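Local coordinates for maternal effect protein oskar (Drosophila melanogaster, PDB 5A4A) that helps induce the germline and probably binds RNA through this OSK domain, whose fold is related to the SGNH hydrolases, at residues S54-S59 with N68-V73. Numbering follows the deposited sequence.
Sequences SGLCVS and NRLKRV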
loop_
_atom_site.group_PDB
_atom_site.type_symbol
_atom_site.label_atom_id
_atom_site.label_comp_id
_atom_site.label_asym_id
_atom_site.label_seq_id
_atom_site.Cartn_x
_atom_site.Cartn_y
_atom_site.Cartn_z
ATOM N N SER A 54 6.289 -7.666 -5.942
ATOM C CA SER A 54 6.152 -9.001 -5.387
ATOM C C SER A 54 4.671 -9.160 -5.143
ATOM O O SER A 54 4.130 -8.492 -4.278
ATOM C CB SER A 54 6.886 -9.116 -4.051
ATOM O OG SER A 54 6.758 -10.420 -3.510
ATOM N N GLY A 55 4.017 -10.009 -5.923
ATOM C CA GLY A 55 2.573 -10.148 -5.833
ATOM C C GLY A 55 1.873 -8.832 -6.127
ATOM O O GLY A 55 2.157 -8.179 -7.136
ATOM N N LEU A 56 0.952 -8.445 -5.244
ATOM C CA LEU A 56 0.191 -7.212 -5.420
ATOM C C LEU A 56 0.882 -5.988 -4.804
ATOM O O LEU A 56 0.294 -4.909 -4.739
ATOM C CB LEU A 56 -1.228 -7.382 -4.844
ATOM C CG LEU A 56 -1.994 -8.591 -5.390
ATOM C CD1 LEU A 56 -3.350 -8.728 -4.688
ATOM C CD2 LEU A 56 -2.192 -8.486 -6.893
ATOM N N CYS A 57 2.125 -6.152 -4.360
ATOM C CA CYS A 57 2.947 -5.015 -3.948
ATOM C C CYS A 57 3.854 -4.593 -5.091
ATOM O O CYS A 57 4.744 -5.339 -5.473
ATOM C CB CYS A 57 3.808 -5.368 -2.726
ATOM S SG CYS A 57 2.819 -5.521 -1.206
ATOM N N VAL A 58 3.624 -3.396 -5.627
ATOM C CA VAL A 58 4.333 -2.921 -6.816
ATOM C C VAL A 58 4.875 -1.509 -6.592
ATOM O O VAL A 58 4.136 -0.623 -6.160
ATOM C CB VAL A 58 3.366 -2.873 -8.034
ATOM C CG1 VAL A 58 4.108 -2.444 -9.313
ATOM C CG2 VAL A 58 2.649 -4.230 -8.235
ATOM N N SER A 59 6.155 -1.288 -6.896
ATOM C CA SER A 59 6.705 0.059 -6.839
ATOM C C SER A 59 5.909 1.004 -7.742
ATOM O O SER A 59 5.660 0.696 -8.908
ATOM C CB SER A 59 8.178 0.068 -7.273
ATOM O OG SER A 59 8.684 1.396 -7.243
ATOM N N ASN A 68 -6.301 -1.496 -11.794
ATOM C CA ASN A 68 -5.838 -2.243 -12.968
ATOM C C ASN A 68 -5.175 -3.565 -12.616
ATOM O O ASN A 68 -5.384 -4.577 -13.296
ATOM C CB ASN A 68 -4.875 -1.404 -13.821
ATOM C CG ASN A 68 -5.568 -0.253 -14.525
ATOM O OD1 ASN A 68 -6.769 -0.308 -14.791
ATOM N ND2 ASN A 68 -4.811 0.800 -14.827
ATOM N N ARG A 69 -4.374 -3.557 -11.557
ATOM C CA ARG A 69 -3.631 -4.748 -11.152
ATOM C C ARG A 69 -4.580 -5.899 -10.809
ATOM O O ARG A 69 -4.326 -7.049 -11.171
ATOM C CB ARG A 69 -2.719 -4.431 -9.965
ATOM C CG ARG A 69 -1.844 -5.598 -9.496
ATOM C CD ARG A 69 -0.776 -5.948 -10.518
ATOM N NE ARG A 69 -0.034 -7.151 -10.148
ATOM C CZ ARG A 69 -0.429 -8.390 -10.425
ATOM N NH1 ARG A 69 -1.579 -8.604 -11.061
ATOM N NH2 ARG A 69 0.321 -9.420 -10.062
ATOM N N LEU A 70 -5.680 -5.585 -10.123
ATOM C CA LEU A 70 -6.654 -6.612 -9.747
ATOM C C LEU A 70 -7.373 -7.240 -10.931
ATOM O O LEU A 70 -7.827 -8.383 -10.848
ATOM C CB LEU A 70 -7.677 -6.059 -8.750
ATOM C CG LEU A 70 -7.094 -5.728 -7.379
ATOM C CD1 LEU A 70 -8.199 -5.173 -6.478
ATOM C CD2 LEU A 70 -6.472 -6.964 -6.759
ATOM N N LYS A 71 -7.480 -6.496 -12.028
ATOM C CA LYS A 71 -8.072 -7.032 -13.250
ATOM C C LYS A 71 -7.113 -8.029 -13.868
ATOM O O LYS A 71 -7.511 -8.894 -14.647
ATOM C CB LYS A 71 -8.360 -5.918 -14.252
ATOM C CG LYS A 71 -9.374 -4.893 -13.784
ATOM C CD LYS A 71 -9.575 -3.786 -14.819
ATOM C CE LYS A 71 -10.651 -2.812 -14.354
ATOM N NZ LYS A 71 -10.823 -1.647 -15.272
ATOM N N ARG A 72 -5.836 -7.891 -13.529
ATOM C CA ARG A 72 -4.821 -8.798 -14.037
ATOM C C ARG A 72 -4.400 -9.787 -12.959
ATOM O O ARG A 72 -3.260 -10.249 -12.935
ATOM C CB ARG A 72 -3.623 -8.023 -14.595
ATOM C CG ARG A 72 -3.986 -7.171 -15.802
ATOM C CD ARG A 72 -2.773 -6.507 -16.444
ATOM N NE ARG A 72 -3.132 -5.862 -17.707
ATOM N N VAL A 73 -5.340 -10.112 -12.074
ATOM C CA VAL A 73 -5.123 -11.155 -11.086
ATOM C C VAL A 73 -6.385 -12.001 -10.969
ATOM O O VAL A 73 -7.477 -11.534 -11.290
ATOM C CB VAL A 73 -4.743 -10.574 -9.703
ATOM C CG1 VAL A 73 -5.986 -10.240 -8.902
ATOM C CG2 VAL A 73 -3.872 -11.553 -8.936
HETATM O O HOH W 1 2.809 -8.051 -9.616
#
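Leu56 lays its CD2 methyl over one face of the Arg69 guanidinium, 3.9 Å from CZ and above the centre of the group. The same methyl meets the aliphatic stem of the arginine at 3.9 Å from Arg69 CG; the bend at chi2 (69°) then brings the guanidinium round beside it. Val73 CG2 closes on Leu56 CD2 from another direction at 4.1 Å, while the other leucine branch, CD1, reaches Leu70 CD2, the two leucine side chains crossing at about a right angle. Val58 CG2 borders the guanidinium edge. The polar end of the arginine is also held: one water donates to Gly55 O (2.6 Å) and accepts from Arg69 NH2 (2.9 Å), NH2 bonds the carbonyl of Leu11, and NH1 makes a weak bond to Arg72 O. A leucine in place of Arg69 would probably leave the Leu11 and Arg72 carbonyls without these donors and break the water bridge to Gly55. Gly55 and Leu56 form the corner of a type II' turn joining strands 53-54 and 56-58. Helix 63-71 packs beside strand 56-58 of the mixed sheet, with Leu56 and Leu70 both touching Met28 of strand 25-29, which runs parallel to strand 56-58, and Leu70 continuing to helix 96-112.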